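Long-range contacts in porin (Rhodobacter capsulatus, PDB 3POR), which forms, as a homotrimer, outer-membrane channels that let small hydrophilic solutes, up to about 0.6 kDa, diffuse passively: residues A[72-77]-A[106-111]; A[146-151]-A[169-174]; A[180-185]-A[203-208]. One frame throughout, in Å; residues are numbered along the deposited sequence.

Contact 1 of 3, residues A[72-77]-A[106-111]; sequences MGDALG and TGDERL
D108 N donates to A75 O (3.1 Å) where the turn after strand 68-73 meets the loop 106-111, the touching parts running 151° apart. Around this bond the backbones close in through G77 and G107: a CB on either would strike the other segment, and the positive phi of G107 also favours glycine. Water joins the segments twice more, one molecule between G77 N and T106 O, another donating to both D74 OD2 and D108 OD1. L76 lies alongside D108, its CD2 3.3 Å from D108 OD1. With its CG anti to the backbone N (chi1 172°), D74 reaches across E109 at about a right angle, the carboxylate planes 65° apart. D74 OD2 comes within 2.8 Å of E109 OE2 although both are acceptors; D58 adds a further acid near E109, so ionisation here is likely to be partly suppressed. Replacing D74 by an alanine removes the carboxylate, and the water on D108 OD1 is likely to lose its second acceptor. R110 makes a long ion pair with D108. G77 occupies the N-cap position of helix 78-83. The long loop before strand 118-125 includes 106-111 and, as in related porins, folds into the barrel, narrowing the pore.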
loop_
_atom_site.group_PDB
_atom_site.type_symbol
_atom_site.label_atom_id
_atom_site.label_comp_id
_atom_site.label_asym_id
_atom_site.label_seq_id
_atom_site.Cartn_x
_atom_site.Cartn_y
_atom_site.Cartn_z
ATOM N N MET A 72 -20.462 6.264 0.211
ATOM C CA MET A 72 -20.421 4.928 -0.299
ATOM C C MET A 72 -19.056 4.364 -0.027
ATOM O O MET A 72 -18.128 5.156 -0.034
ATOM C CB MET A 72 -20.700 4.959 -1.757
ATOM C CG MET A 72 -20.768 3.580 -2.361
ATOM S SD MET A 72 -21.547 3.577 -3.982
ATOM C CE MET A 72 -23.124 4.249 -3.542
ATOM N N GLY A 73 -18.882 3.071 0.315
ATOM C CA GLY A 73 -17.569 2.500 0.541
ATOM C C GLY A 73 -17.672 1.663 1.772
ATOM O O GLY A 73 -18.638 0.927 1.917
ATOM N N ASP A 74 -16.745 1.744 2.694
ATOM C CA ASP A 74 -16.853 1.149 3.994
ATOM C C ASP A 74 -17.541 2.177 4.922
ATOM O O ASP A 74 -17.007 2.649 5.940
ATOM C CB ASP A 74 -15.441 0.828 4.427
ATOM C CG ASP A 74 -15.219 0.342 5.855
ATOM O OD1 ASP A 74 -16.108 -0.215 6.497
ATOM O OD2 ASP A 74 -14.122 0.536 6.353
ATOM N N ALA A 75 -18.765 2.584 4.565
ATOM C CA ALA A 75 -19.544 3.569 5.272
ATOM C C ALA A 75 -20.002 2.967 6.582
ATOM O O ALA A 75 -20.371 1.791 6.581
ATOM C CB ALA A 75 -20.737 3.911 4.434
ATOM N N LEU A 76 -19.971 3.660 7.714
ATOM C CA LEU A 76 -20.620 3.202 8.935
ATOM C C LEU A 76 -22.110 2.935 8.739
ATOM O O LEU A 76 -22.681 3.327 7.723
ATOM C CB LEU A 76 -20.493 4.214 10.009
ATOM C CG LEU A 76 -19.157 4.563 10.606
ATOM C CD1 LEU A 76 -19.482 5.579 11.691
ATOM C CD2 LEU A 76 -18.454 3.431 11.324
ATOM N N GLY A 77 -22.763 2.196 9.629
ATOM C CA GLY A 77 -24.147 1.888 9.486
ATOM C C GLY A 77 -24.880 3.049 10.133
ATOM O O GLY A 77 -24.334 3.744 11.002
ATOM N N THR A 106 -24.951 -3.930 11.827
ATOM C CA THR A 106 -24.533 -3.597 10.460
ATOM C C THR A 106 -23.522 -2.489 10.158
ATOM O O THR A 106 -23.219 -1.581 10.931
ATOM C CB THR A 106 -25.768 -3.287 9.627
ATOM O OG1 THR A 106 -26.145 -1.942 9.915
ATOM C CG2 THR A 106 -26.885 -4.258 9.896
ATOM N N GLY A 107 -23.112 -2.484 8.911
ATOM C CA GLY A 107 -22.296 -1.452 8.367
ATOM C C GLY A 107 -20.877 -1.692 8.758
ATOM O O GLY A 107 -20.518 -2.618 9.479
ATOM N N ASP A 108 -20.077 -0.785 8.224
ATOM C CA ASP A 108 -18.688 -0.652 8.580
ATOM C C ASP A 108 -18.005 -1.964 8.241
ATOM O O ASP A 108 -18.319 -2.630 7.231
ATOM C CB ASP A 108 -18.756 -0.280 10.035
ATOM C CG ASP A 108 -17.443 -0.235 10.741
ATOM O OD1 ASP A 108 -16.769 0.767 10.526
ATOM O OD2 ASP A 108 -17.072 -1.227 11.399
ATOM N N GLU A 109 -16.916 -2.133 8.968
ATOM C CA GLU A 109 -16.213 -3.352 9.167
ATOM C C GLU A 109 -17.020 -4.226 10.153
ATOM O O GLU A 109 -16.393 -4.843 11.015
ATOM C CB GLU A 109 -14.819 -3.003 9.717
ATOM C CG GLU A 109 -13.892 -2.218 8.825
ATOM C CD GLU A 109 -13.614 -2.820 7.438
ATOM O OE1 GLU A 109 -13.902 -4.006 7.190
ATOM O OE2 GLU A 109 -13.078 -2.101 6.580
ATOM N N ARG A 110 -18.364 -4.328 10.203
ATOM C CA ARG A 110 -18.994 -5.260 11.122
ATOM C C ARG A 110 -19.473 -6.473 10.329
ATOM O O ARG A 110 -18.809 -6.875 9.351
ATOM C CB ARG A 110 -20.114 -4.567 11.805
ATOM C CG ARG A 110 -19.401 -3.591 12.593
ATOM C CD ARG A 110 -20.294 -2.502 12.968
ATOM N NE ARG A 110 -20.493 -2.600 14.399
ATOM C CZ ARG A 110 -19.645 -2.099 15.320
ATOM N NH1 ARG A 110 -18.516 -1.475 14.954
ATOM N NH2 ARG A 110 -19.979 -2.134 16.624
ATOM N N LEU A 111 -20.647 -7.070 10.643
ATOM C CA LEU A 111 -21.144 -8.322 10.049
ATOM C C LEU A 111 -21.389 -8.199 8.549
ATOM O O LEU A 111 -21.215 -9.151 7.776
ATOM C CB LEU A 111 -22.437 -8.770 10.779
ATOM C CG LEU A 111 -22.312 -9.392 12.168
ATOM C CD1 LEU A 111 -21.933 -8.389 13.210
ATOM C CD2 LEU A 111 -23.669 -9.837 12.642
HETATM O O HOH W 1 -14.299 0.717 9.463
HETATM O O HOH W 2 -21.823 0.550 11.601
#

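Contact 2 of 3, residues A[146-151]-A[169-174]; sequences DAQEMA and KIDSPD
M150 turns its CG between its backbone N and carbonyl carbon (chi1 87°), and a further bend at chi2 (-94°) lays SD alongside K169, 3.9 Å from K169 CG. The methylenes of K169 suit this neighbour: they pack against sulfur while NZ leads away toward a long salt bridge with D171 OD1, two residues further on. D171 and Q148 lie side by side, their side chains pointing the same way, with D171 OD2 4.1 Å from Q148 CB. Strands 148-158 and 161-171 form an antiparallel hairpin of the 16-stranded porin barrel, their local directions 169° apart. M150 and K169 are a hydrogen-bonded pair, M150 N reaching K169 O at 3.0 Å and K169 N returning to M150 O at 3.1 Å. Further along, D171 N donates to Q148 O (3.0 Å) in an almost straight bond. Between these lies the non-hydrogen-bonded pair E149 and I170, whose CA atoms are 4.4 Å apart and whose side chains leave by the other face, where the branched I170 is buried. Past the paired part, P173 CB lies 4.4 Å from D146 CA, a looser touch in keeping with the poor order of D146 and A147. The backbone of A147 is held on its other flank by S135, whose OG bonds to A147 O.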
loop_
_atom_site.group_PDB
_atom_site.type_symbol
_atom_site.label_atom_id
_atom_site.label_comp_id
_atom_site.label_asym_id
_atom_site.label_seq_id
_atom_site.Cartn_x
_atom_site.Cartn_y
_atom_site.Cartn_z
ATOM N N ASP A 146 -27.170 -12.360 -1.838
ATOM C CA ASP A 146 -26.747 -12.432 -0.460
ATOM C C ASP A 146 -27.576 -11.523 0.443
ATOM O O ASP A 146 -28.775 -11.212 0.239
ATOM C CB ASP A 146 -25.155 -12.125 -0.412
ATOM C CG ASP A 146 -24.500 -10.754 -0.730
ATOM O OD1 ASP A 146 -25.173 -9.725 -0.794
ATOM O OD2 ASP A 146 -23.277 -10.711 -0.885
ATOM N N ALA A 147 -26.836 -11.334 1.555
ATOM C CA ALA A 147 -27.111 -10.385 2.614
ATOM C C ALA A 147 -27.495 -9.025 2.065
ATOM O O ALA A 147 -26.784 -8.247 1.391
ATOM C CB ALA A 147 -25.880 -10.175 3.527
ATOM N N GLN A 148 -28.776 -8.949 2.283
ATOM C CA GLN A 148 -29.371 -7.707 2.118
ATOM C C GLN A 148 -29.358 -7.264 3.562
ATOM O O GLN A 148 -29.870 -7.956 4.432
ATOM C CB GLN A 148 -30.715 -7.950 1.495
ATOM C CG GLN A 148 -31.454 -6.618 1.398
ATOM C CD GLN A 148 -30.648 -5.356 0.991
ATOM O OE1 GLN A 148 -29.525 -5.415 0.474
ATOM N NE2 GLN A 148 -31.129 -4.133 1.221
ATOM N N GLU A 149 -28.670 -6.186 3.878
ATOM C CA GLU A 149 -28.577 -5.689 5.249
ATOM C C GLU A 149 -29.173 -4.295 5.320
ATOM O O GLU A 149 -28.973 -3.608 4.333
ATOM C CB GLU A 149 -27.137 -5.670 5.605
ATOM C CG GLU A 149 -26.608 -4.290 6.038
ATOM C CD GLU A 149 -25.767 -3.412 5.111
ATOM O OE1 GLU A 149 -25.373 -3.829 4.024
ATOM O OE2 GLU A 149 -25.466 -2.285 5.515
ATOM N N MET A 150 -29.889 -3.709 6.254
ATOM C CA MET A 150 -30.166 -2.300 6.148
ATOM C C MET A 150 -30.396 -1.742 7.501
ATOM O O MET A 150 -30.543 -2.510 8.448
ATOM C CB MET A 150 -31.350 -2.044 5.262
ATOM C CG MET A 150 -32.770 -2.051 5.778
ATOM S SD MET A 150 -33.521 -3.684 5.563
ATOM C CE MET A 150 -32.655 -4.596 4.315
ATOM N N ALA A 151 -30.335 -0.435 7.689
ATOM C CA ALA A 151 -30.574 0.157 9.013
ATOM C C ALA A 151 -31.151 1.537 8.855
ATOM O O ALA A 151 -30.979 2.130 7.774
ATOM C CB ALA A 151 -29.316 0.376 9.836
ATOM N N LYS A 169 -31.274 -4.644 10.636
ATOM C CA LYS A 169 -31.823 -5.888 10.207
ATOM C C LYS A 169 -30.836 -6.507 9.244
ATOM O O LYS A 169 -30.292 -5.746 8.433
ATOM C CB LYS A 169 -33.084 -5.510 9.582
ATOM C CG LYS A 169 -33.652 -6.301 8.417
ATOM C CD LYS A 169 -34.131 -7.666 8.920
ATOM C CE LYS A 169 -35.602 -7.955 8.628
ATOM N NZ LYS A 169 -35.944 -9.181 9.327
ATOM N N ILE A 170 -30.539 -7.822 9.324
ATOM C CA ILE A 170 -29.702 -8.574 8.392
ATOM C C ILE A 170 -30.525 -9.748 7.821
ATOM O O ILE A 170 -30.974 -10.625 8.569
ATOM C CB ILE A 170 -28.492 -9.094 9.096
ATOM C CG1 ILE A 170 -27.554 -8.011 9.480
ATOM C CG2 ILE A 170 -27.717 -9.881 8.113
ATOM C CD1 ILE A 170 -26.256 -8.498 10.124
ATOM N N ASP A 171 -30.827 -9.810 6.526
ATOM C CA ASP A 171 -31.600 -10.879 5.936
ATOM C C ASP A 171 -30.783 -12.017 5.487
ATOM O O ASP A 171 -29.796 -11.821 4.791
ATOM C CB ASP A 171 -32.329 -10.434 4.738
ATOM C CG ASP A 171 -33.367 -9.405 5.118
ATOM O OD1 ASP A 171 -33.803 -9.355 6.274
ATOM O OD2 ASP A 171 -33.743 -8.656 4.225
ATOM N N SER A 172 -31.291 -13.197 5.726
ATOM C CA SER A 172 -30.543 -14.406 5.463
ATOM C C SER A 172 -30.979 -14.814 4.064
ATOM O O SER A 172 -32.163 -14.723 3.705
ATOM C CB SER A 172 -30.929 -15.464 6.475
ATOM O OG SER A 172 -30.215 -16.636 6.190
ATOM N N PRO A 173 -30.086 -15.262 3.211
ATOM C CA PRO A 173 -30.426 -15.820 1.920
ATOM C C PRO A 173 -30.963 -17.250 2.025
ATOM O O PRO A 173 -31.505 -17.733 1.030
ATOM C CB PRO A 173 -29.150 -15.730 1.169
ATOM C CG PRO A 173 -28.099 -16.042 2.221
ATOM C CD PRO A 173 -28.664 -15.368 3.487
ATOM N N ASP A 174 -30.797 -17.993 3.156
ATOM C CA ASP A 174 -31.325 -19.329 3.396
ATOM C C ASP A 174 -31.577 -19.375 4.884
ATOM O O ASP A 174 -30.683 -19.668 5.696
ATOM C CB ASP A 174 -30.315 -20.398 3.079
ATOM C CG ASP A 174 -30.922 -21.765 2.783
ATOM O OD1 ASP A 174 -32.049 -22.059 3.201
ATOM O OD2 ASP A 174 -30.249 -22.546 2.105
#

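Contact 3 of 3, residues A[180-185]-A[203-208]; sequences DMEQLE and DGELDR. With C8E ((hydroxyethyloxy)tri(ethyloxy)octane), chain B.
E205 O is gripped twice from one strand: E182 N donates to it in the carbonyl plane at 2.9 Å. M181 CA adds a softer CA-H...O contact, 3.3 Å from E205 O. The pattern recurs along this antiparallel hairpin of strands 181-192 and 195-207: E182 O takes E205 N and the CA-H of G204, and D203 O takes L184 N and the CA-H of Q183. Glycine suits position 204 because a CB would collide with E182 O. At the strand end, D207 N points almost straight at M181 SD (3.5 Å), a weak bond to a soft acceptor; D207 then N-caps helix 208-214, its OD2 accepting from F210 N and its OD1 from A179 N. Q183 NE2 donates to E185 OE2 (3.1 Å) through the anti lone pair of the carboxylate and also reaches P103 O, while Q183 OE1 accepts from H229. Beside these, L206 CD2 meets C1, at the hydrocarbon end of the bound detergent, at 3.8 Å. E205 is folded back by its torsions (chi1 48°, chi2 89°) to cross E182 at about a right angle, the carboxylate planes 76° apart. E205 OE2 lies 3.1 Å from E182 OE1, and E205 OE1 is 2.7 Å from D180 O. With oxygens this close, the acid of E205 probably holds a proton at least part of the time, its pKa raised.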
loop_
_atom_site.group_PDB
_atom_site.type_symbol
_atom_site.label_atom_id
_atom_site.label_comp_id
_atom_site.label_asym_id
_atom_site.label_seq_id
_atom_site.Cartn_x
_atom_site.Cartn_y
_atom_site.Cartn_z
ATOM N N ASP A 180 -32.465 -14.784 10.077
ATOM C CA ASP A 180 -32.362 -13.329 9.946
ATOM C C ASP A 180 -32.021 -12.724 11.295
ATOM O O ASP A 180 -32.333 -13.290 12.337
ATOM C CB ASP A 180 -33.665 -12.755 9.517
ATOM C CG ASP A 180 -34.076 -13.187 8.130
ATOM O OD1 ASP A 180 -33.260 -13.734 7.403
ATOM O OD2 ASP A 180 -35.226 -12.970 7.752
ATOM N N MET A 181 -31.335 -11.609 11.369
ATOM C CA MET A 181 -30.945 -11.108 12.675
ATOM C C MET A 181 -31.503 -9.707 12.699
ATOM O O MET A 181 -31.581 -9.086 11.639
ATOM C CB MET A 181 -29.466 -11.090 12.768
ATOM C CG MET A 181 -28.960 -12.434 12.408
ATOM S SD MET A 181 -27.394 -12.637 13.219
ATOM C CE MET A 181 -26.570 -12.898 11.704
ATOM N N GLU A 182 -31.927 -9.176 13.822
ATOM C CA GLU A 182 -32.470 -7.863 13.871
ATOM C C GLU A 182 -32.128 -7.315 15.229
ATOM O O GLU A 182 -31.944 -8.068 16.197
ATOM C CB GLU A 182 -33.917 -8.003 13.650
ATOM C CG GLU A 182 -34.759 -7.276 14.679
ATOM C CD GLU A 182 -36.060 -7.966 15.022
ATOM O OE1 GLU A 182 -36.476 -8.839 14.227
ATOM O OE2 GLU A 182 -36.632 -7.594 16.076
ATOM N N GLN A 183 -32.062 -6.007 15.310
ATOM C CA GLN A 183 -31.787 -5.393 16.565
ATOM C C GLN A 183 -32.419 -4.020 16.537
ATOM O O GLN A 183 -32.531 -3.391 15.484
ATOM C CB GLN A 183 -30.302 -5.324 16.740
ATOM C CG GLN A 183 -29.927 -4.790 18.060
ATOM C CD GLN A 183 -28.465 -4.969 18.320
ATOM O OE1 GLN A 183 -28.123 -5.913 18.966
ATOM N NE2 GLN A 183 -27.472 -4.193 17.969
ATOM N N LEU A 184 -32.927 -3.631 17.707
ATOM C CA LEU A 184 -33.489 -2.332 17.976
ATOM C C LEU A 184 -32.652 -1.621 19.035
ATOM O O LEU A 184 -32.288 -2.250 20.038
ATOM C CB LEU A 184 -34.868 -2.501 18.454
ATOM C CG LEU A 184 -35.600 -1.177 18.564
ATOM C CD1 LEU A 184 -35.876 -0.443 17.221
ATOM C CD2 LEU A 184 -36.880 -1.561 19.234
ATOM N N GLU A 185 -32.266 -0.347 18.814
ATOM C CA GLU A 185 -31.394 0.357 19.732
ATOM C C GLU A 185 -31.939 1.688 20.111
ATOM O O GLU A 185 -32.487 2.368 19.263
ATOM C CB GLU A 185 -30.069 0.635 19.136
ATOM C CG GLU A 185 -29.533 -0.655 18.586
ATOM C CD GLU A 185 -29.036 -0.526 17.181
ATOM O OE1 GLU A 185 -29.303 0.453 16.498
ATOM O OE2 GLU A 185 -28.361 -1.445 16.762
ATOM N N ASP A 203 -32.118 -4.542 21.809
ATOM C CA ASP A 203 -32.652 -5.866 21.878
ATOM C C ASP A 203 -33.125 -6.413 20.544
ATOM O O ASP A 203 -33.484 -5.633 19.658
ATOM C CB ASP A 203 -33.780 -5.893 22.880
ATOM C CG ASP A 203 -35.208 -5.641 22.422
ATOM O OD1 ASP A 203 -35.764 -6.463 21.700
ATOM O OD2 ASP A 203 -35.808 -4.649 22.820
ATOM N N GLY A 204 -33.222 -7.725 20.365
ATOM C CA GLY A 204 -33.671 -8.262 19.107
ATOM C C GLY A 204 -33.480 -9.748 19.136
ATOM O O GLY A 204 -33.657 -10.338 20.214
ATOM N N GLU A 205 -32.991 -10.280 18.008
ATOM C CA GLU A 205 -32.808 -11.685 17.798
ATOM C C GLU A 205 -31.673 -11.895 16.839
ATOM O O GLU A 205 -31.457 -11.142 15.896
ATOM C CB GLU A 205 -34.093 -12.317 17.268
ATOM C CG GLU A 205 -34.860 -11.682 16.104
ATOM C CD GLU A 205 -34.502 -12.091 14.660
ATOM O OE1 GLU A 205 -34.029 -13.215 14.493
ATOM O OE2 GLU A 205 -34.724 -11.323 13.698
ATOM N N LEU A 206 -30.920 -12.932 17.176
ATOM C CA LEU A 206 -29.685 -13.350 16.547
ATOM C C LEU A 206 -29.799 -14.744 15.921
ATOM O O LEU A 206 -30.626 -15.523 16.366
ATOM C CB LEU A 206 -28.532 -13.391 17.595
ATOM C CG LEU A 206 -27.969 -12.141 18.258
ATOM C CD1 LEU A 206 -26.649 -12.433 18.939
ATOM C CD2 LEU A 206 -27.645 -11.102 17.177
ATOM N N ASP A 207 -29.045 -15.167 14.923
ATOM C CA ASP A 207 -29.035 -16.560 14.533
ATOM C C ASP A 207 -28.331 -17.401 15.618
ATOM O O ASP A 207 -27.199 -17.044 15.987
ATOM C CB ASP A 207 -28.284 -16.686 13.253
ATOM C CG ASP A 207 -27.947 -18.121 12.847
ATOM O OD1 ASP A 207 -28.822 -18.765 12.287
ATOM O OD2 ASP A 207 -26.830 -18.586 13.093
ATOM N N ARG A 208 -28.859 -18.566 16.054
ATOM C CA ARG A 208 -28.337 -19.407 17.113
ATOM C C ARG A 208 -26.857 -19.680 17.048
ATOM O O ARG A 208 -26.058 -19.450 17.969
ATOM C CB ARG A 208 -29.098 -20.712 17.078
ATOM C CG ARG A 208 -28.493 -21.812 17.973
ATOM C CD ARG A 208 -28.976 -23.187 17.644
ATOM N NE ARG A 208 -28.405 -23.712 16.421
ATOM C CZ ARG A 208 -29.209 -24.202 15.477
ATOM N NH1 ARG A 208 -30.529 -24.182 15.687
ATOM N NH2 ARG A 208 -28.712 -24.775 14.365
HETATM C C1 C8E B . -25.448 -8.772 19.239
HETATM C C2 C8E B . -24.515 -8.921 18.045
HETATM C C3 C8E B . -23.152 -8.898 18.595
HETATM C C4 C8E B . -22.406 -8.811 17.326
HETATM C C5 C8E B . -21.015 -8.428 17.686
HETATM C C6 C8E B . -20.313 -9.279 18.812
HETATM C C7 C8E B . -20.136 -8.619 20.269
HETATM C C8 C8E B . -18.923 -9.131 21.097
HETATM O O9 C8E B . -18.752 -8.691 22.437
HETATM C C10 C8E B . -19.379 -9.541 23.383
HETATM C C11 C8E B . -18.664 -10.720 24.012
HETATM O O12 C8E B . -17.558 -10.524 24.881
HETATM C C13 C8E B . -16.347 -10.701 24.174
HETATM C C14 C8E B . -16.185 -12.037 23.519
HETATM O O15 C8E B . -16.390 -13.171 24.352
HETATM C C16 C8E B . -15.641 -14.279 23.808
HETATM C C17 C8E B . -14.263 -14.814 24.335
HETATM O O18 C8E B . -13.062 -14.010 24.582
HETATM C C19 C8E B . -12.077 -13.948 23.511
HETATM C C20 C8E B . -10.838 -14.879 23.490
HETATM O O21 C8E B . -11.202 -16.262 23.526
#

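The three contacts follow one another along the chain; contacts 2 and 3 lie in the barrel wall, centres 12 Å apart, and contact 1 joins the end of strand 68-73 to the loop packed against it. That loop meets contact 2, centres 13 Å apart, with T106 CB 3.8 Å from E149 CG, while T106 OG1 bonds to E168 of strand 161-171. Contacts 1 and 3, centres 17 Å apart, come to about 4 Å at their nearest atoms without touching. Contacts 2 and 3 lie on neighbouring strands, 161-171 and 181-192, probably bonded through I170 N and M181 O (2.8 Å). The side chain of I170 is about 8 Å from the bound C8E that touches contact 3.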